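Local coordinates for DUF2235 domain-containing protein (Pseudomonas aeruginosa, PDB 4O5P) that probably hydrolyses membrane phospholipids as an effector delivered by the type VI secretion system, using a catalytic domain of the alpha/beta-hydrolase clan, at residues L69-T74 and R244-W249; D486-G491 and G577-F582; S102-N107 and K163-L168; G358-P363 and H688-S693; P12-A17 and A406-Y411. All blocks are in the same frame, centred on the assembly; numbering follows the deposited sequence.

Interaction 1: residues L69-T74 and R244-W249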
# COMPACT_ATOMS: atom_id res chain seq x y z
N LEU A 69 0.09 12.05 10.79
CA LEU A 69 0.89 11.71 9.61
C LEU A 69 0.10 10.75 8.70
O LEU A 69 -0.34 9.70 9.15
CB LEU A 69 2.19 11.03 10.06
CG LEU A 69 3.24 10.63 9.03
CD1 LEU A 69 3.56 11.80 8.13
CD2 LEU A 69 4.53 10.16 9.72
N GLY A 70 -0.11 11.12 7.44
CA GLY A 70 -0.84 10.28 6.51
C GLY A 70 0.04 9.87 5.35
O GLY A 70 0.57 10.72 4.64
N PHE A 71 0.20 8.55 5.17
CA PHE A 71 0.93 7.99 4.04
C PHE A 71 -0.09 7.44 3.04
O PHE A 71 -0.78 6.42 3.29
CB PHE A 71 1.81 6.82 4.49
CG PHE A 71 2.87 7.19 5.50
CD1 PHE A 71 4.10 7.67 5.08
CD2 PHE A 71 2.66 6.99 6.86
CE1 PHE A 71 5.09 7.98 6.00
CE2 PHE A 71 3.65 7.28 7.78
CZ PHE A 71 4.87 7.78 7.35
N ASP A 72 -0.17 8.11 1.89
CA ASP A 72 -1.17 7.78 0.87
C ASP A 72 -0.80 6.51 0.13
O ASP A 72 0.33 6.00 0.25
CB ASP A 72 -1.36 8.93 -0.12
CG ASP A 72 -2.80 9.04 -0.59
OD1 ASP A 72 -3.55 8.03 -0.50
OD2 ASP A 72 -3.19 10.14 -1.06
N GLY A 73 -1.74 6.00 -0.66
CA GLY A 73 -1.57 4.70 -1.26
C GLY A 73 -0.84 4.71 -2.59
O GLY A 73 -0.41 5.75 -3.07
N THR A 74 -0.73 3.52 -3.16
CA THR A 74 -0.10 3.31 -4.44
C THR A 74 -0.75 4.17 -5.51
O THR A 74 -1.95 4.09 -5.72
CB THR A 74 -0.27 1.83 -4.85
OG1 THR A 74 0.17 1.00 -3.76
CG2 THR A 74 0.53 1.52 -6.10
N ARG A 244 3.36 1.02 8.93
CA ARG A 244 3.74 -0.07 9.83
C ARG A 244 5.25 -0.13 10.04
O ARG A 244 5.73 -0.25 11.18
CB ARG A 244 3.16 -1.39 9.30
CG ARG A 244 1.63 -1.35 9.35
CD ARG A 244 0.95 -2.46 8.54
NE ARG A 244 1.11 -3.80 9.10
CZ ARG A 244 0.36 -4.83 8.76
NH1 ARG A 244 -0.62 -4.65 7.88
NH2 ARG A 244 0.57 -6.04 9.28
N ALA A 245 6.00 0.00 8.95
CA ALA A 245 7.45 0.10 9.07
C ALA A 245 7.84 1.33 9.89
O ALA A 245 8.70 1.25 10.76
CB ALA A 245 8.11 0.11 7.69
N PHE A 246 7.20 2.46 9.63
CA PHE A 246 7.38 3.69 10.41
C PHE A 246 7.21 3.44 11.91
O PHE A 246 8.07 3.80 12.71
CB PHE A 246 6.39 4.75 9.91
CG PHE A 246 6.28 5.98 10.79
CD1 PHE A 246 5.35 6.02 11.84
CD2 PHE A 246 7.06 7.09 10.55
CE1 PHE A 246 5.23 7.14 12.63
CE2 PHE A 246 6.95 8.23 11.34
CZ PHE A 246 6.03 8.26 12.39
N ALA A 247 6.11 2.81 12.29
CA ALA A 247 5.85 2.50 13.69
C ALA A 247 6.98 1.68 14.30
O ALA A 247 7.46 2.00 15.40
CB ALA A 247 4.51 1.79 13.84
N ASN A 248 7.41 0.62 13.60
CA ASN A 248 8.56 -0.16 14.09
C ASN A 248 9.90 0.58 14.17
O ASN A 248 10.62 0.48 15.18
CB ASN A 248 8.72 -1.46 13.29
CG ASN A 248 7.73 -2.53 13.72
OD1 ASN A 248 7.59 -2.81 14.91
ND2 ASN A 248 7.00 -3.09 12.76
N TRP A 249 10.28 1.29 13.12
CA TRP A 249 11.51 2.10 13.15
C TRP A 249 11.47 3.18 14.24
O TRP A 249 12.49 3.54 14.85
CB TRP A 249 11.78 2.72 11.77
CG TRP A 249 12.01 1.70 10.68
CD1 TRP A 249 11.98 0.32 10.82
CD2 TRP A 249 12.31 1.95 9.30
NE1 TRP A 249 12.25 -0.27 9.60
CE2 TRP A 249 12.44 0.70 8.66
CE3 TRP A 249 12.48 3.12 8.54
CZ2 TRP A 249 12.74 0.58 7.29
CZ3 TRP A 249 12.78 3.00 7.18
CH2 TRP A 249 12.89 1.74 6.58
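Asp72 OD1 takes the Gly73 N-H at 2.7 Å just past the end of the strand from which Leu69 and Phe71 reach across to Phe246. The bond is moderately bent, 148° at the hydrogen, and meets the anti side of the carboxylate. Ser90 OG also bonds OD1, while Tyr115 OH holds OD2, so this buried acid is tied down at both oxygens and fixes the turn where strand 62-71 ends.

The setting is the largely parallel central sheet of an alpha/beta-hydrolase fold. Strand 62-71 lies beside strand 225-236, and helix 238-254 starts just after what looks like the nucleophile elbow, with Ser237 the probable nucleophile. Thr74 OG1 bonds Ser237 OG, which places the turn at 72-74 next to the probable active site.

The two segments themselves meet by apolar contact alone. Leu69 and Phe71 alternate with Gly70 along the strand and therefore project to the same side of the sheet, where the helix lies. Phe246 drops from the helix toward them, its CG anti to the backbone N (chi1 168°). One face of its ring receives both Leu69 CD2 and Phe71 CE2. The phenyl planes are 58° apart and the centroids 5.7 Å, an oblique pair. A branched leucine suits its position because one methyl can reach the ring, and flat phenylalanines fill the gap between helix and sheet. Ile233 and Leu231 continue this core. Phe71 CZ stands 3.9 Å from Phe246 CD2, and Leu69 CD2 comes within 3.5 Å of Phe246 CE2.

Interaction 2: residues D486-G491 and G577-F582; sequences DRYAGG and GAAAEF
Tyr488 lays one ring face over the methyl of Ala579, while Phe582, one helical turn further on, comes up beside the same tyrosine at about a right angle. The Ala579 CB sits 4.0 Å from the Tyr488 ring centroid and 28° off its normal, a CH-pi contact displaced toward the root of the ring, where CB is 3.6 Å from CG. The small methyl of alanine suits this spot, since the backbones come close here: Tyr488 CA and Ala579 CA are 4.6 Å apart.

Phe582 approaches from a different quarter. Its CB lies at the edge of the tyrosine ring, near the plane, and its CD2 touches Tyr488 CB at 3.8 Å. With CG anti to the backbone N (chi1 178°), the phenyl swings out from the helix toward residues 488-489, and its rim meets the Ala489 methyl, CE2 to CB 4.0 Å. Tyr488 thus has alanine over its face and phenylalanine at its border, and Trp483 also packs edge-to-face with it.

The tyrosine's polar end points past this apolar patch, where OH is hydrogen-bonded to Asp661. Behind the contact, Arg487 NH1 pairs with Asp486 OD1 at 2.9 Å, and Arg487 NH2 with Asp656. Gly491 N bonds Tyr488 O as the chain turns away, and the positive phi of Gly491 (88°) suits glycine.

The arrangement is the turn that follows helix 469-487 packed on the flank of helix 571-587, with an i, i+3 alanine-phenylalanine pair as the receiving surface. Phe582 also touches Arg484 and Ile485, which brings the helix itself into this joint within the region of the Tle1-like C-terminal domain.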
# COMPACT_ATOMS: atom_id res chain seq x y z
N ASP A 486 -22.88 -14.24 -13.92
CA ASP A 486 -23.95 -13.58 -14.66
C ASP A 486 -23.48 -12.35 -15.43
O ASP A 486 -23.67 -12.29 -16.64
CB ASP A 486 -25.14 -13.24 -13.77
CG ASP A 486 -26.31 -12.69 -14.56
OD1 ASP A 486 -26.37 -11.45 -14.74
OD2 ASP A 486 -27.14 -13.51 -15.02
N ARG A 487 -22.86 -11.38 -14.76
CA ARG A 487 -22.53 -10.11 -15.43
C ARG A 487 -21.39 -10.18 -16.46
O ARG A 487 -21.33 -9.36 -17.37
CB ARG A 487 -22.22 -9.02 -14.40
CG ARG A 487 -23.42 -8.16 -13.98
CD ARG A 487 -24.51 -8.93 -13.20
NE ARG A 487 -25.48 -7.97 -12.66
CZ ARG A 487 -26.78 -7.96 -12.93
NH1 ARG A 487 -27.31 -8.89 -13.73
NH2 ARG A 487 -27.55 -7.03 -12.41
N TYR A 488 -20.47 -11.14 -16.31
CA TYR A 488 -19.34 -11.25 -17.24
C TYR A 488 -19.50 -12.49 -18.11
O TYR A 488 -19.39 -12.41 -19.32
CB TYR A 488 -18.00 -11.35 -16.51
CG TYR A 488 -17.48 -10.08 -15.87
CD1 TYR A 488 -18.21 -8.89 -15.91
CD2 TYR A 488 -16.25 -10.08 -15.22
CE1 TYR A 488 -17.73 -7.74 -15.32
CE2 TYR A 488 -15.77 -8.94 -14.62
CZ TYR A 488 -16.51 -7.77 -14.68
OH TYR A 488 -16.03 -6.63 -14.10
N ALA A 489 -19.74 -13.65 -17.49
CA ALA A 489 -19.86 -14.87 -18.30
C ALA A 489 -21.15 -14.83 -19.10
O ALA A 489 -21.23 -15.43 -20.18
CB ALA A 489 -19.80 -16.12 -17.44
N GLY A 490 -22.14 -14.12 -18.58
CA GLY A 490 -23.43 -14.01 -19.26
C GLY A 490 -23.47 -12.91 -20.31
O GLY A 490 -24.54 -12.59 -20.83
N GLY A 491 -22.30 -12.37 -20.63
CA GLY A 491 -22.18 -11.30 -21.62
C GLY A 491 -22.36 -9.91 -21.05
O GLY A 491 -23.48 -9.45 -20.85
N GLY A 577 -12.76 -6.52 -21.89
CA GLY A 577 -11.63 -7.43 -21.97
C GLY A 577 -11.58 -8.38 -20.78
O GLY A 577 -11.47 -9.60 -20.94
N ALA A 578 -11.65 -7.80 -19.58
CA ALA A 578 -11.71 -8.57 -18.35
C ALA A 578 -12.86 -9.58 -18.34
O ALA A 578 -12.68 -10.73 -17.93
CB ALA A 578 -11.84 -7.63 -17.16
N ALA A 579 -14.03 -9.15 -18.79
CA ALA A 579 -15.19 -10.03 -18.86
C ALA A 579 -14.95 -11.19 -19.82
O ALA A 579 -15.35 -12.32 -19.54
CB ALA A 579 -16.43 -9.25 -19.25
N ALA A 580 -14.29 -10.93 -20.94
CA ALA A 580 -13.99 -12.03 -21.87
C ALA A 580 -13.01 -13.01 -21.23
O ALA A 580 -13.11 -14.24 -21.45
CB ALA A 580 -13.45 -11.50 -23.19
N GLU A 581 -12.08 -12.47 -20.44
CA GLU A 581 -11.13 -13.29 -19.69
C GLU A 581 -11.81 -14.19 -18.67
O GLU A 581 -11.64 -15.41 -18.71
CB GLU A 581 -10.07 -12.42 -18.99
CG GLU A 581 -9.07 -11.82 -19.94
CD GLU A 581 -7.98 -11.08 -19.24
OE1 GLU A 581 -8.20 -10.63 -18.10
OE2 GLU A 581 -6.90 -10.94 -19.83
N PHE A 582 -12.57 -13.58 -17.76
CA PHE A 582 -13.35 -14.34 -16.80
C PHE A 582 -14.18 -15.42 -17.48
O PHE A 582 -14.20 -16.57 -17.04
CB PHE A 582 -14.29 -13.45 -15.99
CG PHE A 582 -15.15 -14.22 -15.04
CD1 PHE A 582 -14.65 -14.60 -13.80
CD2 PHE A 582 -16.43 -14.61 -15.38
CE1 PHE A 582 -15.42 -15.33 -12.93
CE2 PHE A 582 -17.21 -15.35 -14.51
CZ PHE A 582 -16.71 -15.71 -13.29

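Interaction 3: residues S102-N107 and K163-L168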
# COMPACT_ATOMS: atom_id res chain seq x y z
N SER A 102 -3.07 22.93 10.49
CA SER A 102 -2.67 23.79 9.39
C SER A 102 -2.49 25.22 9.88
O SER A 102 -3.37 25.77 10.54
CB SER A 102 -3.72 23.74 8.27
OG SER A 102 -3.31 24.50 7.15
N GLY A 103 -1.34 25.80 9.58
CA GLY A 103 -1.06 27.19 9.92
C GLY A 103 -0.14 27.41 11.12
O GLY A 103 -0.09 26.59 12.04
N ASP A 104 0.55 28.55 11.11
CA ASP A 104 1.45 28.97 12.18
C ASP A 104 0.79 28.93 13.56
O ASP A 104 1.37 28.46 14.53
CB ASP A 104 1.93 30.40 11.95
CG ASP A 104 2.92 30.52 10.80
OD1 ASP A 104 3.63 29.53 10.52
OD2 ASP A 104 2.99 31.62 10.20
N ASP A 105 -0.43 29.45 13.61
CA ASP A 105 -1.18 29.55 14.85
C ASP A 105 -1.44 28.18 15.49
O ASP A 105 -1.01 27.92 16.62
CB ASP A 105 -2.50 30.26 14.59
CG ASP A 105 -3.08 30.87 15.83
OD1 ASP A 105 -3.60 30.09 16.66
OD2 ASP A 105 -3.01 32.11 15.99
N ILE A 106 -2.11 27.30 14.75
CA ILE A 106 -2.45 25.97 15.25
C ILE A 106 -1.21 25.15 15.61
O ILE A 106 -1.21 24.43 16.61
CB ILE A 106 -3.28 25.16 14.24
CG1 ILE A 106 -4.42 26.00 13.67
CG2 ILE A 106 -3.84 23.92 14.91
CD1 ILE A 106 -5.50 26.33 14.70
N ASN A 107 -0.18 25.24 14.77
CA ASN A 107 1.10 24.60 15.04
C ASN A 107 1.65 25.08 16.38
O ASN A 107 1.98 24.28 17.26
CB ASN A 107 2.10 24.89 13.90
CG ASN A 107 1.81 24.08 12.62
OD1 ASN A 107 1.08 23.09 12.64
ND2 ASN A 107 2.40 24.51 11.51
N LYS A 163 10.40 28.03 16.62
CA LYS A 163 9.54 28.84 15.74
C LYS A 163 10.04 28.96 14.29
O LYS A 163 9.74 29.93 13.59
CB LYS A 163 9.30 30.22 16.34
CG LYS A 163 8.78 30.19 17.77
CD LYS A 163 7.57 29.27 17.92
CE LYS A 163 7.13 29.18 19.38
NZ LYS A 163 5.98 28.25 19.59
N SER A 164 10.79 27.96 13.84
CA SER A 164 11.13 27.83 12.43
C SER A 164 10.93 26.37 12.05
O SER A 164 10.81 25.50 12.93
CB SER A 164 12.57 28.25 12.17
OG SER A 164 13.46 27.54 13.01
N ARG A 165 10.87 26.08 10.77
CA ARG A 165 10.73 24.69 10.34
C ARG A 165 11.96 24.29 9.55
O ARG A 165 12.68 25.15 9.04
CB ARG A 165 9.46 24.52 9.50
CG ARG A 165 8.87 25.83 9.00
CD ARG A 165 7.38 25.71 8.70
NE ARG A 165 6.52 26.25 9.75
CZ ARG A 165 5.19 26.13 9.77
NH1 ARG A 165 4.57 25.48 8.79
NH2 ARG A 165 4.47 26.65 10.75
N LEU A 166 12.22 22.99 9.45
CA LEU A 166 13.40 22.50 8.73
C LEU A 166 13.40 22.95 7.27
O LEU A 166 12.37 22.90 6.60
CB LEU A 166 13.51 20.98 8.83
CG LEU A 166 13.63 20.36 10.23
CD1 LEU A 166 13.56 18.84 10.13
CD2 LEU A 166 14.92 20.79 10.92
N LYS A 167 14.54 23.40 6.78
CA LYS A 167 14.64 23.74 5.36
C LYS A 167 14.59 22.48 4.50
O LYS A 167 15.22 21.48 4.84
CB LYS A 167 15.90 24.55 5.07
CG LYS A 167 15.77 26.04 5.32
CD LYS A 167 17.11 26.72 5.20
CE LYS A 167 18.14 26.05 6.10
NZ LYS A 167 17.64 25.94 7.49
N LEU A 168 13.83 22.56 3.41
CA LEU A 168 13.67 21.49 2.43
C LEU A 168 15.00 20.83 2.04
O LEU A 168 15.06 19.62 1.81
CB LEU A 168 12.95 22.06 1.20
CG LEU A 168 12.58 21.15 0.04
CD1 LEU A 168 11.24 21.56 -0.52
CD2 LEU A 168 13.62 21.23 -1.03
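Asp104 and Asn107, one turn apart at the start of the short helix 104-108, both bring their side-chain ends to the guanidinium of Arg165. The contact joins that helix to the loop linking helices 139-162 and 168-178, at the rim of the alpha/beta-hydrolase fold, where helix 104-108 leads into the sheet strand 111-116.

The ionic part is the pair Asp104 OD1 and Arg165 NH2, 3.0 Å apart. Charge alone makes this salt bridge: the oxygen stands well out of the guanidinium plane, no N-H is aimed at it, and the carboxylate and guanidinium planes are 83° apart. An aspartate in the first turn of a helix suits its place, because the exposed N-H groups there would favour a negative side chain. The positive arginine, long enough to span the gap from its loop, is drawn by that carboxylate.

The polar contact beside it is with Asn107, the end of whose side chain lies close to the guanidinium, its plane 49° from that of the arginine group. Asn107 is buried and touches Phe112 of the strand.

Backbone bonding sets the helix start. Gly103 occupies the N-cap position, and its carbonyl O accepts Asn107 N at 3.0 Å. Its positive phi suits glycine. At the other side of the contact, Lys163, just after helix 139-162, has a positive phi.

Side-chain contacts with a third element add to these. Arg165 also touches Asp155 and Tyr159 of helix 139-162, and Asp104 touches Tyr159. Arg165 reaches its acid by a bend late in the chain, chi3 101°, which brings the guanidinium carbon CZ to 3.8 Å from Asp104 OD1.

Interaction 4: residues G358-P363 and H688-S693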
# COMPACT_ATOMS: atom_id res chain seq x y z
N GLY A 358 12.29 -14.02 20.83
CA GLY A 358 12.61 -14.00 19.42
C GLY A 358 11.78 -15.11 18.81
O GLY A 358 11.47 -15.10 17.61
N ARG A 359 11.38 -16.06 19.66
CA ARG A 359 10.66 -17.26 19.25
C ARG A 359 9.14 -17.09 19.23
O ARG A 359 8.55 -16.49 20.14
CB ARG A 359 11.03 -18.42 20.19
CG ARG A 359 10.40 -19.76 19.81
CD ARG A 359 11.15 -20.94 20.43
NE ARG A 359 10.71 -21.25 21.80
CZ ARG A 359 11.48 -21.85 22.70
NH1 ARG A 359 12.72 -22.20 22.40
NH2 ARG A 359 11.01 -22.10 23.91
N ARG A 360 8.51 -17.63 18.19
CA ARG A 360 7.06 -17.57 18.07
C ARG A 360 6.38 -18.71 18.80
O ARG A 360 6.80 -19.87 18.70
CB ARG A 360 6.63 -17.55 16.60
CG ARG A 360 6.78 -16.19 15.92
CD ARG A 360 6.93 -16.34 14.41
NE ARG A 360 7.04 -15.04 13.76
CZ ARG A 360 8.17 -14.53 13.27
NH1 ARG A 360 9.30 -15.21 13.36
NH2 ARG A 360 8.17 -13.33 12.72
N THR A 361 5.32 -18.38 19.52
CA THR A 361 4.55 -19.39 20.24
C THR A 361 3.07 -19.08 20.08
O THR A 361 2.67 -17.91 20.05
CB THR A 361 4.92 -19.40 21.74
OG1 THR A 361 6.30 -19.76 21.89
CG2 THR A 361 4.08 -20.40 22.49
N GLY A 362 2.26 -20.13 19.99
CA GLY A 362 0.82 -19.98 19.95
C GLY A 362 0.29 -19.81 18.54
O GLY A 362 1.06 -19.78 17.57
N PRO A 363 -1.03 -19.69 18.42
CA PRO A 363 -1.66 -19.54 17.11
C PRO A 363 -1.46 -18.13 16.58
O PRO A 363 -1.06 -17.22 17.32
CB PRO A 363 -3.14 -19.76 17.41
CG PRO A 363 -3.30 -19.28 18.84
CD PRO A 363 -2.01 -19.65 19.53
N HIS A 688 -0.34 -12.31 3.79
CA HIS A 688 0.70 -12.57 4.78
C HIS A 688 0.18 -12.30 6.18
O HIS A 688 -0.51 -11.30 6.40
CB HIS A 688 1.93 -11.69 4.53
CG HIS A 688 2.62 -11.98 3.23
ND1 HIS A 688 2.21 -11.46 2.03
CD2 HIS A 688 3.70 -12.76 2.95
CE1 HIS A 688 3.00 -11.89 1.07
NE2 HIS A 688 3.91 -12.69 1.60
N PHE A 689 0.53 -13.16 7.12
CA PHE A 689 0.26 -12.87 8.53
C PHE A 689 1.63 -12.92 9.20
O PHE A 689 2.05 -13.98 9.68
CB PHE A 689 -0.68 -13.89 9.17
CG PHE A 689 -1.90 -14.23 8.35
CD1 PHE A 689 -1.85 -15.25 7.39
CD2 PHE A 689 -3.10 -13.59 8.57
CE1 PHE A 689 -2.98 -15.57 6.65
CE2 PHE A 689 -4.23 -13.91 7.83
CZ PHE A 689 -4.17 -14.89 6.87
N ASP A 690 2.33 -11.79 9.18
CA ASP A 690 3.72 -11.74 9.62
C ASP A 690 4.58 -12.69 8.79
O ASP A 690 4.75 -12.49 7.60
CB ASP A 690 3.82 -12.00 11.12
CG ASP A 690 5.23 -11.79 11.67
OD1 ASP A 690 6.12 -11.25 10.96
OD2 ASP A 690 5.44 -12.16 12.84
N ASN A 691 5.13 -13.73 9.42
CA ASN A 691 6.00 -14.66 8.71
C ASN A 691 5.22 -15.70 7.93
O ASN A 691 5.78 -16.38 7.07
CB ASN A 691 6.97 -15.35 9.68
CG ASN A 691 6.26 -16.19 10.72
OD1 ASN A 691 5.25 -15.77 11.28
ND2 ASN A 691 6.77 -17.39 10.98
N GLU A 692 3.93 -15.84 8.23
CA GLU A 692 3.11 -16.89 7.61
C GLU A 692 2.31 -16.36 6.43
O GLU A 692 2.11 -15.15 6.31
CB GLU A 692 2.16 -17.50 8.66
CG GLU A 692 2.85 -17.95 9.94
CD GLU A 692 1.90 -18.65 10.90
OE1 GLU A 692 0.85 -18.08 11.25
OE2 GLU A 692 2.22 -19.79 11.29
N SER A 693 1.83 -17.26 5.57
CA SER A 693 0.99 -16.87 4.45
C SER A 693 -0.18 -17.85 4.31
O SER A 693 -0.14 -18.96 4.86
CB SER A 693 1.83 -16.82 3.15
OG SER A 693 2.57 -18.02 2.98
O HOH W 1 4.07 -14.48 13.44
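Arg360 reaches across to Asp690 and Asn691, the two central residues of a type II' turn, and meets each in a different way. A long side chain with a planar end suits this, since it can bond in its plane and stack by its face. NH2 gives the main bond, to Asp690 OD2 at 3.0 Å. The bond is nearly straight, 165°, and OD2 lies in the guanidinium plane, although the donor meets OD2 from above the carboxylate plane. NE adds a weak second bond to the same oxygen.

A water completes the polar net. It accepts from Arg360 NE at 3.0 Å and donates both to Asp690 OD2 and to Asn691 OD1, at 2.8 Å each. OD2 is thus gripped by NH2, by the water and, beyond the segments, by a salt bridge from Arg307, with the weak NE bond added.

Asn691 instead lies over one face of the guanidinium. The planes are 24° apart and stacked, with Asn691 CG 3.3 Å above, offset toward the rim. NE and OD1 are near each other, but the angle is poor; the bond to OD1 comes from the water. ND2 is taken by Asp781. A chi1 of 62° places CG between the backbone N and the carbonyl carbon and so carries the amide over the guanidinium.

The turn positions both acceptors. Phe689 N bonds Glu692 O at 2.7 Å and Glu692 N bonds Phe689 O, a two-residue hairpin. Its first corner needs positive phi, which Asp690 adopts.

One carboxylate oxygen shared between two arginines implies an acid that is probably kept ionised, tying loop 358-363 of the catalytic family region to a hairpin of the C-terminal one.

Interaction 5: residues P12-A17 and A406-Y411; sequences PTHPVA and ALQHMY
Gln408 and His409, neighbours on helix 403-416, receive His14 and Pro12 of the loop 12-17 respectively. The walk along the helix begins at Ala406, whose small methyl faces the sheet and meets Leu334. Leu407, on another side, packs on Leu95 and Phe447.

Gln408 carries the first contact. Its OE1 lies in the plane of the His14 imidazole, at the ring edge, 3.2 Å from CE1, so the polarised C-H of the ring faces the carbonyl oxygen. Ring and amide planes are 52° apart. The amide has firmer partners too: OE1 accepts from Arg19 N, further along the same loop, and NE2 donates to Phe447 O. A glutamine suits this place since its extended chain bears both a donor and an acceptor. His14 is directed here with CG anti to its N (chi1 175°), and Pro15 CD covers one face of its ring, 3.5 Å above the plane.

His409 follows, offering a face to Pro12. Pro12 CG stands 4.0 Å from the ring centroid and 29° off the normal, a CH-pi contact, and CD touches CE1 at 3.5 Å. The ring is held at both nitrogens, ND1 to Tyr375 OH and NE2 to Glu413, which should fix its tilt and present a steady face to the rigid proline.

Met410, modelled as selenomethionine, packs on Val332 and Leu95, and Tyr411 OH bonds Gln422 O. The helix therefore lies between strand 331-336 of the central sheet and helix 91-97, while the loop after strand 7-10 crosses it and also meets helix 451-463 through His14.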
# COMPACT_ATOMS: atom_id res chain seq x y z
N PRO A 12 -18.63 -3.49 10.68
CA PRO A 12 -19.88 -3.25 11.41
C PRO A 12 -20.93 -2.70 10.45
O PRO A 12 -20.58 -2.22 9.37
CB PRO A 12 -19.48 -2.18 12.44
CG PRO A 12 -18.29 -1.48 11.83
CD PRO A 12 -17.56 -2.57 11.07
N THR A 13 -22.19 -2.78 10.85
CA THR A 13 -23.28 -2.23 10.04
C THR A 13 -23.07 -0.72 9.99
O THR A 13 -22.46 -0.16 10.90
CB THR A 13 -24.64 -2.55 10.70
OG1 THR A 13 -25.70 -2.15 9.82
CG2 THR A 13 -24.78 -1.82 12.04
N HIS A 14 -23.50 -0.07 8.92
CA HIS A 14 -23.30 1.37 8.83
C HIS A 14 -24.55 2.08 9.31
O HIS A 14 -25.62 1.88 8.73
CB HIS A 14 -23.00 1.82 7.41
CG HIS A 14 -22.90 3.30 7.27
ND1 HIS A 14 -21.79 4.01 7.68
CD2 HIS A 14 -23.78 4.22 6.81
CE1 HIS A 14 -21.99 5.30 7.47
NE2 HIS A 14 -23.19 5.45 6.93
N PRO A 15 -24.42 2.93 10.35
CA PRO A 15 -25.61 3.52 10.97
C PRO A 15 -26.28 4.50 10.04
O PRO A 15 -25.59 5.28 9.38
CB PRO A 15 -25.04 4.26 12.18
CG PRO A 15 -23.65 4.57 11.80
CD PRO A 15 -23.18 3.40 10.98
N VAL A 16 -27.62 4.43 9.98
CA VAL A 16 -28.44 5.29 9.13
C VAL A 16 -27.92 6.74 9.03
O VAL A 16 -27.53 7.19 7.94
CB VAL A 16 -29.91 5.26 9.59
N ALA A 17 -27.89 7.43 10.16
CA ALA A 17 -27.46 8.83 10.19
C ALA A 17 -25.95 9.06 9.97
O ALA A 17 -25.49 10.21 9.91
CB ALA A 17 -27.91 9.49 11.49
N ALA A 406 -15.94 2.82 4.78
CA ALA A 406 -14.66 2.63 5.47
C ALA A 406 -14.11 3.98 5.96
O ALA A 406 -13.63 4.08 7.09
CB ALA A 406 -13.67 1.95 4.56
N LEU A 407 -14.23 5.01 5.13
CA LEU A 407 -13.74 6.35 5.52
C LEU A 407 -14.41 6.80 6.81
O LEU A 407 -13.73 7.15 7.80
CB LEU A 407 -14.03 7.36 4.40
CG LEU A 407 -13.92 8.85 4.75
CD1 LEU A 407 -12.47 9.22 5.03
CD2 LEU A 407 -14.46 9.67 3.62
N GLN A 408 -15.73 6.76 6.83
CA GLN A 408 -16.43 7.19 8.03
C GLN A 408 -16.03 6.31 9.21
O GLN A 408 -15.79 6.80 10.33
CB GLN A 408 -17.95 7.20 7.81
CG GLN A 408 -18.44 8.39 6.99
CD GLN A 408 -19.92 8.71 7.22
OE1 GLN A 408 -20.58 8.07 8.04
NE2 GLN A 408 -20.43 9.70 6.49
N HIS A 409 -15.87 5.02 8.93
CA HIS A 409 -15.58 4.11 10.02
C HIS A 409 -14.24 4.54 10.61
O HIS A 409 -14.11 4.66 11.84
CB HIS A 409 -15.57 2.66 9.51
CG HIS A 409 -15.26 1.64 10.57
ND1 HIS A 409 -15.18 0.29 10.30
CD2 HIS A 409 -15.00 1.77 11.89
CE1 HIS A 409 -14.88 -0.36 11.41
NE2 HIS A 409 -14.76 0.51 12.39
N MSE A 410 -13.28 4.85 9.73
CA MSE A 410 -11.93 5.08 10.20
C MSE A 410 -11.99 6.35 11.00
O MSE A 410 -11.42 6.44 12.10
CB MSE A 410 -10.94 5.21 9.02
CG MSE A 410 -9.50 5.34 9.50
SE MSE A 410 -8.87 3.69 10.35
CE MSE A 410 -8.39 2.76 8.72
N TYR A 411 -12.78 7.30 10.49
CA TYR A 411 -12.91 8.58 11.14
C TYR A 411 -13.36 8.36 12.57
O TYR A 411 -12.74 8.86 13.52
CB TYR A 411 -13.91 9.45 10.38
CG TYR A 411 -14.20 10.77 11.04
CD1 TYR A 411 -13.43 11.89 10.77
CD2 TYR A 411 -15.26 10.89 11.93
CE1 TYR A 411 -13.72 13.11 11.39
CE2 TYR A 411 -15.55 12.08 12.54
CZ TYR A 411 -14.78 13.19 12.28
OH TYR A 411 -15.10 14.37 12.92

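Interaction 1 lies in the heart of the hydrolase fold, its centre about 9 Å from the chain's centre and beside the probable catalytic Ser237. Interaction 4, about 21 Å away between centres, is linked through Arg307, whose carbonyl bonds Asn248 and whose side chain pairs with Asp690. Helix 139-162 joins interactions 1 and 3: Phe246 rests on Leu150, and Arg165 on Tyr159. Interaction 5, about 23 Å from interaction 1 between centres, adds a further helix to the same central sheet. Helix 469-487 runs from Leu469, which Phe689 touches, to interaction 2, whose centre is about 39 Å from that of interaction 4. The centres of interactions 2 and 3 stand about 53 Å apart on opposite sides of the chain's centre.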